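Local coordinates for uncharacterized protein (Alicyclobacillus acidocaldarius subsp. acidocaldarius, PDB 3RQB), which is of unknown function but, as a double hotdog-fold protein of the acyl-CoA thioesterase family, probably hydrolyses acyl-CoA thioesters, at residues 22-27 with 79-84; 53-58 with 92-97; 241-246 with 264-269. All coordinates share one frame; numbering follows the deposited sequence.

Contact 1: residues 22-27 with 79-84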
loop_
_atom_site.group_PDB
_atom_site.type_symbol
_atom_site.label_atom_id
_atom_site.label_comp_id
_atom_site.label_asym_id
_atom_site.label_seq_id
_atom_site.Cartn_x
_atom_site.Cartn_y
_atom_site.Cartn_z
ATOM N N GLY B 22 -18.541 21.855 -9.174
ATOM C CA GLY B 22 -19.269 21.847 -7.917
ATOM C C GLY B 22 -19.714 20.468 -7.453
ATOM O O GLY B 22 -20.127 20.287 -6.313
ATOM N N ARG B 23 -19.638 19.495 -8.348
ATOM C CA ARG B 23 -20.013 18.125 -8.042
ATOM C C ARG B 23 -18.835 17.235 -8.380
ATOM O O ARG B 23 -18.309 16.534 -7.518
ATOM C CB ARG B 23 -21.297 17.699 -8.771
ATOM C CG ARG B 23 -22.562 17.925 -7.932
ATOM C CD ARG B 23 -23.845 17.387 -8.589
ATOM N NE ARG B 23 -24.991 17.428 -7.667
ATOM C CZ ARG B 23 -25.953 18.354 -7.667
ATOM N NH1 ARG B 23 -25.951 19.345 -8.552
ATOM N NH2 ARG B 23 -26.933 18.287 -6.776
ATOM N N GLN B 24 -18.439 17.246 -9.646
ATOM C CA GLN B 24 -17.327 16.424 -10.088
ATOM C C GLN B 24 -16.184 17.233 -10.729
ATOM O O GLN B 24 -16.352 18.396 -11.111
ATOM C CB GLN B 24 -17.860 15.343 -11.023
ATOM C CG GLN B 24 -19.042 14.597 -10.415
ATOM C CD GLN B 24 -19.710 13.658 -11.390
ATOM O OE1 GLN B 24 -20.234 12.612 -10.999
ATOM N NE2 GLN B 24 -19.700 14.026 -12.668
ATOM N N PHE B 25 -15.014 16.609 -10.810
ATOM C CA PHE B 25 -13.837 17.198 -11.441
ATOM C C PHE B 25 -13.681 16.747 -12.878
ATOM O O PHE B 25 -13.950 15.590 -13.217
ATOM C CB PHE B 25 -12.573 16.817 -10.678
ATOM C CG PHE B 25 -12.390 17.581 -9.410
ATOM C CD1 PHE B 25 -12.760 17.029 -8.191
ATOM C CD2 PHE B 25 -11.859 18.861 -9.433
ATOM C CE1 PHE B 25 -12.596 17.732 -7.009
ATOM C CE2 PHE B 25 -11.692 19.572 -8.255
ATOM C CZ PHE B 25 -12.064 19.003 -7.036
ATOM N N HIS B 26 -13.219 17.660 -13.724
ATOM C CA HIS B 26 -13.050 17.345 -15.129
ATOM C C HIS B 26 -11.604 17.445 -15.526
ATOM O O HIS B 26 -10.899 18.356 -15.109
ATOM C CB HIS B 26 -13.905 18.275 -15.967
ATOM C CG HIS B 26 -15.335 18.286 -15.544
ATOM N ND1 HIS B 26 -16.332 17.675 -16.274
ATOM C CD2 HIS B 26 -15.930 18.796 -14.442
ATOM C CE1 HIS B 26 -17.484 17.828 -15.648
ATOM N NE2 HIS B 26 -17.268 18.507 -14.535
ATOM N N GLY B 27 -11.167 16.482 -16.322
ATOM C CA GLY B 27 -9.813 16.475 -16.822
ATOM C C GLY B 27 -9.742 15.767 -18.157
ATOM O O GLY B 27 -10.719 15.184 -18.639
ATOM N N VAL B 79 -13.934 12.063 -15.816
ATOM C CA VAL B 79 -14.570 12.741 -14.706
ATOM C C VAL B 79 -14.152 12.088 -13.392
ATOM O O VAL B 79 -14.065 10.864 -13.304
ATOM C CB VAL B 79 -16.089 12.683 -14.868
ATOM C CG1 VAL B 79 -16.750 12.101 -13.629
ATOM C CG2 VAL B 79 -16.622 14.057 -15.176
ATOM N N ILE B 80 -13.885 12.898 -12.372
ATOM C CA ILE B 80 -13.525 12.354 -11.072
ATOM C C ILE B 80 -14.479 12.816 -10.005
ATOM O O ILE B 80 -14.748 13.999 -9.877
ATOM C CB ILE B 80 -12.129 12.782 -10.635
ATOM C CG1 ILE B 80 -11.114 12.463 -11.735
ATOM C CG2 ILE B 80 -11.752 12.082 -9.323
ATOM C CD1 ILE B 80 -9.692 12.903 -11.421
ATOM N N GLU B 81 -14.967 11.882 -9.209
ATOM C CA GLU B 81 -15.838 12.235 -8.107
ATOM C C GLU B 81 -15.110 11.992 -6.796
ATOM O O GLU B 81 -14.918 10.845 -6.391
ATOM C CB GLU B 81 -17.068 11.353 -8.177
ATOM C CG GLU B 81 -18.134 11.668 -7.180
ATOM C CD GLU B 81 -19.359 10.822 -7.413
ATOM O OE1 GLU B 81 -20.107 11.117 -8.375
ATOM O OE2 GLU B 81 -19.553 9.850 -6.650
ATOM N N ALA B 82 -14.729 13.066 -6.112
ATOM C CA ALA B 82 -13.931 12.932 -4.888
ATOM C C ALA B 82 -14.703 13.278 -3.596
ATOM O O ALA B 82 -15.014 14.445 -3.356
ATOM C CB ALA B 82 -12.655 13.769 -4.997
ATOM N N VAL B 83 -14.987 12.271 -2.760
ATOM C CA VAL B 83 -15.736 12.476 -1.508
ATOM C C VAL B 83 -14.849 12.606 -0.272
ATOM O O VAL B 83 -14.010 11.739 -0.005
ATOM C CB VAL B 83 -16.754 11.333 -1.219
ATOM C CG1 VAL B 83 -17.534 11.629 0.058
ATOM C CG2 VAL B 83 -17.701 11.135 -2.387
ATOM N N PRO B 84 -15.044 13.694 0.486
ATOM C CA PRO B 84 -14.483 13.874 1.824
ATOM C C PRO B 84 -15.341 13.058 2.778
ATOM O O PRO B 84 -16.272 13.537 3.419
ATOM C CB PRO B 84 -14.638 15.373 2.069
ATOM C CG PRO B 84 -15.864 15.716 1.324
ATOM C CD PRO B 84 -15.848 14.852 0.074
#
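Phe25 and Ile80 face each other as a hydrogen-bonded antiparallel pair and grip one another through both backbone bonds. Phe25 N donates to Ile80 O over 2.8 Å, and Ile80 N to Phe25 O, also at 2.8 Å. One residue on, His26 and Val79 form a non-hydrogen-bonded pair, and Val79 CA makes a C-H...O contact with Phe25 O. The short strand 25-28 is thus added beside strand 77-87 in the antiparallel sheet of the N-terminal hotdog unit, with strand 91-100 on the other flank of 77-87.

Apolar packing joins Phe25 to Ile80 and Ala82. Phe25 CB lies 4.1 Å from Ile80 CB, and the ring, whose CG stands opposite the carbonyl carbon (chi1 -76°), reaches along the strand until CE1 is 4.4 Å from Ala82 CB. All three side chains pack on Ala51 of helix 41-53. On the face of His26 and Val79, the two side chains run side by side in van der Waals contact, the methyl Val79 CG2 coming 3.8 Å from His26 ND1 of the imidazole. The other imidazole nitrogen, NE2, is hydrogen-bonded to Asp21, which helps to hold the ring's rotation.

Contact 2: residues 53-58 with 92-97; sequences MSHPER and QHFTLT
Phe94 sends the edge of its ring into a face of the His55 imidazole, a T-shaped pair with centroids 5.6 Å apart and planes at 64°. The touching atom is Phe94 CE2, 3.8 Å from His55 CG. The imidazole is turned toward the strand because its CG lies anti to the backbone N (chi1 -157°), and its rotation is held from within the loop: Glu57 N donates to His55 ND1, close to the ring plane, over 3.1 Å. The far end of the phenyl ring meets Arg58, whose CB sits 3.7 Å from Phe94 CZ.

Beyond CB, Arg58 bends at chi2 and leads its guanidinium away from the strand, back along the loop, where NH1 donates to Met53 O (2.8 Å) and the methyl CE of this selenomethionine lies against one face of the group. Gln92, extended from CG outward, lays its amide against the backbone of Glu57 and Arg58. Its NE2 makes a weak hydrogen bond to Glu57 O at 3.2 Å, while OE1 comes 3.3 Å from Arg58 CA and accepts a hydrogen bond from Leu59 N. An alanine in place of Gln92 would remove both hydrogen bonds of the side-chain amide, the one to Glu57 O being weak, and is likely to leave Glu57 O and Leu59 N without these mates.

Segment 53-58 starts on the last residue of helix 41-53 and continues as the loop leading to strand 61-69. That helix is packed against the antiparallel sheet of the N-terminal hotdog unit, and the contact lays the loop after it on strand 91-100. Pro84 of strand 77-87 packs on both His55 and Phe94, Phe112 of strand 103-113 meets the Phe94 ring and touches Arg58, and Ala52 of helix 41-53 also packs against Phe94.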
loop_
_atom_site.group_PDB
_atom_site.type_symbol
_atom_site.label_atom_id
_atom_site.label_comp_id
_atom_site.label_asym_id
_atom_site.label_seq_id
_atom_site.Cartn_x
_atom_site.Cartn_y
_atom_site.Cartn_z
HETATM N N MSE B 53 -6.990 17.283 -3.121
HETATM C CA MSE B 53 -6.285 18.509 -2.752
HETATM C C MSE B 53 -7.076 19.779 -3.098
HETATM O O MSE B 53 -7.145 20.729 -2.304
HETATM C CB MSE B 53 -4.929 18.555 -3.427
HETATM C CG MSE B 53 -3.945 17.569 -2.881
HETATM SE SE MSE B 53 -2.179 18.312 -3.081
HETATM C CE MSE B 53 -2.312 19.663 -1.667
ATOM N N SER B 54 -7.671 19.780 -4.287
ATOM C CA SER B 54 -8.436 20.918 -4.780
ATOM C C SER B 54 -9.840 20.977 -4.192
ATOM O O SER B 54 -10.572 21.955 -4.386
ATOM C CB SER B 54 -8.531 20.855 -6.294
ATOM O OG SER B 54 -7.294 20.451 -6.843
ATOM N N HIS B 55 -10.220 19.923 -3.482
ATOM C CA HIS B 55 -11.509 19.902 -2.829
ATOM C C HIS B 55 -11.534 20.980 -1.755
ATOM O O HIS B 55 -10.571 21.138 -0.998
ATOM C CB HIS B 55 -11.776 18.531 -2.222
ATOM C CG HIS B 55 -13.227 18.237 -2.024
ATOM N ND1 HIS B 55 -13.976 18.819 -1.021
ATOM C CD2 HIS B 55 -14.072 17.430 -2.707
ATOM C CE1 HIS B 55 -15.218 18.373 -1.089
ATOM N NE2 HIS B 55 -15.301 17.529 -2.102
ATOM N N PRO B 56 -12.634 21.741 -1.709
ATOM C CA PRO B 56 -12.878 22.837 -0.764
ATOM C C PRO B 56 -12.890 22.383 0.691
ATOM O O PRO B 56 -12.435 23.113 1.577
ATOM C CB PRO B 56 -14.272 23.334 -1.162
ATOM C CG PRO B 56 -14.880 22.222 -1.962
ATOM C CD PRO B 56 -13.733 21.594 -2.675
ATOM N N GLU B 57 -13.407 21.185 0.935
ATOM C CA GLU B 57 -13.507 20.683 2.298
ATOM C C GLU B 57 -12.151 20.229 2.775
ATOM O O GLU B 57 -11.936 20.044 3.974
ATOM C CB GLU B 57 -14.460 19.494 2.369
ATOM C CG GLU B 57 -15.805 19.723 1.719
ATOM C CD GLU B 57 -16.769 20.465 2.613
ATOM O OE1 GLU B 57 -17.983 20.183 2.513
ATOM O OE2 GLU B 57 -16.321 21.329 3.403
ATOM N N ARG B 58 -11.237 20.027 1.832
ATOM C CA ARG B 58 -9.956 19.435 2.186
ATOM C C ARG B 58 -9.158 20.288 3.160
ATOM O O ARG B 58 -8.981 21.499 2.988
ATOM C CB ARG B 58 -9.122 19.092 0.960
ATOM C CG ARG B 58 -7.638 19.151 1.237
ATOM C CD ARG B 58 -7.057 20.386 0.602
ATOM N NE ARG B 58 -5.687 20.629 1.021
ATOM C CZ ARG B 58 -4.856 21.434 0.374
ATOM N NH1 ARG B 58 -5.254 22.062 -0.725
ATOM N NH2 ARG B 58 -3.624 21.611 0.826
ATOM N N GLN B 92 -8.244 13.528 7.810
ATOM C CA GLN B 92 -9.318 13.484 6.798
ATOM C C GLN B 92 -9.173 12.368 5.734
ATOM O O GLN B 92 -8.093 12.184 5.168
ATOM C CB GLN B 92 -9.397 14.839 6.096
ATOM C CG GLN B 92 -10.675 15.069 5.322
ATOM C CD GLN B 92 -10.632 16.356 4.530
ATOM O OE1 GLN B 92 -9.557 16.873 4.227
ATOM N NE2 GLN B 92 -11.801 16.883 4.189
ATOM N N HIS B 93 -10.265 11.659 5.432
ATOM C CA HIS B 93 -10.229 10.545 4.472
ATOM C C HIS B 93 -11.058 10.804 3.211
ATOM O O HIS B 93 -12.228 11.187 3.305
ATOM C CB HIS B 93 -10.763 9.262 5.110
ATOM C CG HIS B 93 -9.825 8.615 6.077
ATOM N ND1 HIS B 93 -9.608 9.105 7.347
ATOM C CD2 HIS B 93 -9.071 7.494 5.970
ATOM C CE1 HIS B 93 -8.752 8.321 7.979
ATOM N NE2 HIS B 93 -8.409 7.337 7.166
ATOM N N PHE B 94 -10.474 10.549 2.039
ATOM C CA PHE B 94 -11.168 10.749 0.759
ATOM C C PHE B 94 -11.393 9.458 -0.011
ATOM O O PHE B 94 -10.577 8.539 0.047
ATOM C CB PHE B 94 -10.381 11.702 -0.144
ATOM C CG PHE B 94 -10.555 13.151 0.202
ATOM C CD1 PHE B 94 -9.788 13.737 1.197
ATOM C CD2 PHE B 94 -11.479 13.933 -0.477
ATOM C CE1 PHE B 94 -9.950 15.074 1.520
ATOM C CE2 PHE B 94 -11.644 15.274 -0.161
ATOM C CZ PHE B 94 -10.879 15.845 0.843
ATOM N N THR B 95 -12.494 9.406 -0.753
ATOM C CA THR B 95 -12.771 8.292 -1.664
ATOM C C THR B 95 -12.959 8.839 -3.076
ATOM O O THR B 95 -13.800 9.706 -3.305
ATOM C CB THR B 95 -14.034 7.506 -1.246
ATOM O OG1 THR B 95 -13.714 6.610 -0.171
ATOM C CG2 THR B 95 -14.584 6.708 -2.425
ATOM N N LEU B 96 -12.179 8.351 -4.030
ATOM C CA LEU B 96 -12.249 8.925 -5.367
ATOM C C LEU B 96 -12.467 7.913 -6.471
ATOM O O LEU B 96 -12.074 6.741 -6.379
ATOM C CB LEU B 96 -11.007 9.753 -5.680
ATOM C CG LEU B 96 -10.510 10.664 -4.565
ATOM C CD1 LEU B 96 -9.536 9.904 -3.679
ATOM C CD2 LEU B 96 -9.849 11.884 -5.151
ATOM N N THR B 97 -13.112 8.401 -7.522
ATOM C CA THR B 97 -13.506 7.590 -8.654
ATOM C C THR B 97 -13.360 8.386 -9.944
ATOM O O THR B 97 -13.831 9.522 -10.034
ATOM C CB THR B 97 -14.965 7.151 -8.486
ATOM O OG1 THR B 97 -15.149 6.610 -7.167
ATOM C CG2 THR B 97 -15.334 6.112 -9.530
#

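Contact 3: residues 241-246 with 264-269; sequences HGYFDQ and LVYMKA
Gly242 opens the pairing: its carbonyl O accepts a 2.8 Å hydrogen bond from Met267 N. His241 and Gly242, both with positive phi, carry the chain through the tight turn between strands 230-240 and 243-251.

Tyr243 comes next, opposite Tyr266 in a non-hydrogen-bonded pair. The edge of Tyr266 points at the face of Tyr243 in a T-shaped arrangement, planes at 73°, with Tyr266 CD1 3.6 Å from Tyr243 CZ. Tyr243 CE1 also touches Tyr266 CB.

Phe244 pairs with Val265 through two backbone bonds, Phe244 N to Val265 O and Val265 N to Phe244 O, 2.9 Å and 2.7 Å respectively. Its CG sits between the backbone N and the carbonyl carbon (chi1 74°), which folds the ring over its neighbour: Val265 CB lies 3.8 Å from the ring centroid in a CH-pi contact over one face. Met267 CB meets the ring edge, 3.6 Å from Phe244 CD1, while the selenium makes an oblique Met-aromatic contact.

At Asp245 the carboxylate end leads away, hydrogen-bonded to Thr237 OG1, while CB stays near Leu264 CD1. Leu264 CD1 rests against Phe244 O (3.4 Å), and the leucine packs on Ala64 of the second subunit. Strands 243-251 and 257-267 form an antiparallel beta hairpin, the last two strands in sequence of the C-terminal hotdog domain.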
loop_
_atom_site.group_PDB
_atom_site.type_symbol
_atom_site.label_atom_id
_atom_site.label_comp_id
_atom_site.label_asym_id
_atom_site.label_seq_id
_atom_site.Cartn_x
_atom_site.Cartn_y
_atom_site.Cartn_z
ATOM N N HIS B 241 2.856 -16.746 -10.337
ATOM C CA HIS B 241 1.529 -17.009 -10.869
ATOM C C HIS B 241 0.863 -15.766 -11.443
ATOM O O HIS B 241 -0.299 -15.480 -11.141
ATOM C CB HIS B 241 0.641 -17.635 -9.797
ATOM C CG HIS B 241 0.951 -19.072 -9.525
ATOM N ND1 HIS B 241 2.175 -19.491 -9.051
ATOM C CD2 HIS B 241 0.197 -20.190 -9.663
ATOM C CE1 HIS B 241 2.161 -20.803 -8.906
ATOM N NE2 HIS B 241 0.973 -21.253 -9.270
ATOM N N GLY B 242 1.598 -15.008 -12.249
ATOM C CA GLY B 242 0.990 -13.914 -12.978
ATOM C C GLY B 242 1.139 -12.535 -12.378
ATOM O O GLY B 242 0.723 -11.555 -12.990
ATOM N N TYR B 243 1.721 -12.435 -11.189
ATOM C CA TYR B 243 1.917 -11.118 -10.581
ATOM C C TYR B 243 3.270 -10.918 -9.925
ATOM O O TYR B 243 3.974 -11.879 -9.607
ATOM C CB TYR B 243 0.815 -10.809 -9.570
ATOM C CG TYR B 243 -0.516 -10.578 -10.228
ATOM C CD1 TYR B 243 -0.949 -9.298 -10.551
ATOM C CD2 TYR B 243 -1.327 -11.650 -10.557
ATOM C CE1 TYR B 243 -2.179 -9.100 -11.169
ATOM C CE2 TYR B 243 -2.542 -11.469 -11.171
ATOM C CZ TYR B 243 -2.976 -10.198 -11.476
ATOM O OH TYR B 243 -4.213 -10.062 -12.089
ATOM N N PHE B 244 3.630 -9.651 -9.743
ATOM C CA PHE B 244 4.778 -9.299 -8.922
ATOM C C PHE B 244 4.571 -7.922 -8.299
ATOM O O PHE B 244 3.623 -7.214 -8.646
ATOM C CB PHE B 244 6.054 -9.291 -9.765
ATOM C CG PHE B 244 6.162 -8.105 -10.675
ATOM C CD1 PHE B 244 5.685 -8.171 -11.976
ATOM C CD2 PHE B 244 6.731 -6.912 -10.220
ATOM C CE1 PHE B 244 5.779 -7.072 -12.811
ATOM C CE2 PHE B 244 6.829 -5.807 -11.040
ATOM C CZ PHE B 244 6.354 -5.882 -12.339
ATOM N N ASP B 245 5.516 -7.519 -7.451
ATOM C CA ASP B 245 5.369 -6.325 -6.631
ATOM C C ASP B 245 6.615 -5.446 -6.651
ATOM O O ASP B 245 7.723 -5.905 -6.922
ATOM C CB ASP B 245 5.068 -6.717 -5.182
ATOM C CG ASP B 245 6.329 -7.001 -4.386
ATOM O OD1 ASP B 245 7.255 -7.638 -4.933
ATOM O OD2 ASP B 245 6.398 -6.568 -3.219
ATOM N N GLN B 246 6.428 -4.175 -6.336
ATOM C CA GLN B 246 7.541 -3.260 -6.296
ATOM C C GLN B 246 7.480 -2.556 -4.969
ATOM O O GLN B 246 6.432 -2.055 -4.580
ATOM C CB GLN B 246 7.433 -2.245 -7.434
ATOM C CG GLN B 246 8.733 -1.536 -7.747
ATOM C CD GLN B 246 8.645 -0.688 -8.998
ATOM O OE1 GLN B 246 8.816 -1.186 -10.110
ATOM N NE2 GLN B 246 8.381 0.605 -8.822
ATOM N N LEU B 264 1.540 -3.270 -7.008
ATOM C CA LEU B 264 1.217 -4.635 -7.399
ATOM C C LEU B 264 1.010 -4.662 -8.903
ATOM O O LEU B 264 0.203 -3.906 -9.448
ATOM C CB LEU B 264 -0.031 -5.145 -6.688
ATOM C CG LEU B 264 -0.294 -6.622 -7.001
ATOM C CD1 LEU B 264 0.929 -7.443 -6.630
ATOM C CD2 LEU B 264 -1.551 -7.174 -6.307
ATOM N N VAL B 265 1.737 -5.534 -9.582
ATOM C CA VAL B 265 1.746 -5.474 -11.022
ATOM C C VAL B 265 1.486 -6.811 -11.686
ATOM O O VAL B 265 2.185 -7.799 -11.446
ATOM C CB VAL B 265 3.074 -4.942 -11.517
ATOM C CG1 VAL B 265 2.975 -4.613 -12.990
ATOM C CG2 VAL B 265 3.467 -3.725 -10.714
ATOM N N TYR B 266 0.467 -6.815 -12.530
ATOM C CA TYR B 266 0.193 -7.922 -13.419
ATOM C C TYR B 266 1.359 -8.168 -14.364
ATOM O O TYR B 266 1.939 -7.237 -14.915
ATOM C CB TYR B 266 -1.039 -7.616 -14.247
ATOM C CG TYR B 266 -1.313 -8.664 -15.287
ATOM C CD1 TYR B 266 -1.902 -9.881 -14.938
ATOM C CD2 TYR B 266 -0.986 -8.452 -16.619
ATOM C CE1 TYR B 266 -2.165 -10.860 -15.892
ATOM C CE2 TYR B 266 -1.244 -9.424 -17.580
ATOM C CZ TYR B 266 -1.835 -10.627 -17.212
ATOM O OH TYR B 266 -2.092 -11.593 -18.165
HETATM N N MSE B 267 1.674 -9.434 -14.575
HETATM C CA MSE B 267 2.800 -9.806 -15.409
HETATM C C MSE B 267 2.471 -11.026 -16.285
HETATM O O MSE B 267 1.883 -11.999 -15.804
HETATM C CB MSE B 267 3.979 -10.082 -14.497
HETATM C CG MSE B 267 4.969 -11.083 -15.006
HETATM SE SE MSE B 267 5.861 -11.812 -13.456
HETATM C CE MSE B 267 4.462 -13.038 -12.839
ATOM N N LYS B 268 2.844 -10.966 -17.567
ATOM C CA LYS B 268 2.489 -12.006 -18.551
ATOM C C LYS B 268 3.473 -13.159 -18.859
ATOM O O LYS B 268 3.208 -13.958 -19.746
ATOM C CB LYS B 268 2.010 -11.379 -19.868
ATOM C CG LYS B 268 0.553 -10.935 -19.835
ATOM C CD LYS B 268 -0.198 -11.295 -21.109
ATOM C CE LYS B 268 -1.716 -11.072 -20.961
ATOM N NZ LYS B 268 -2.150 -9.634 -21.016
ATOM N N ALA B 269 4.596 -13.255 -18.158
ATOM C CA ALA B 269 5.582 -14.305 -18.458
ATOM C C ALA B 269 5.122 -15.756 -18.213
ATOM O O ALA B 269 4.859 -16.147 -17.077
ATOM C CB ALA B 269 6.874 -14.033 -17.698
#

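Contacts 1 and 2 adjoin in the N-terminal hotdog unit, their centres 9 Å apart, and share the neighbouring strands 77-87 and 91-100: Glu81 N lies 2.7 Å from Thr97 O and Val83 N 2.9 Å from Thr95 O, both probable hydrogen bonds, while His55 CD2 packs on Ala82 O. Helix 41-53 packs on both, through Ala51 at contact 1 and Ala52 at contact 2. Contact 3 belongs to the C-terminal hotdog unit, with its centre about 31 Å from that of contact 1 and about 30 Å from that of contact 2; nearest atoms are about 20 and 17 Å away. Contacts 2 and 3 both reach the second subunit, whereas contact 1 does not.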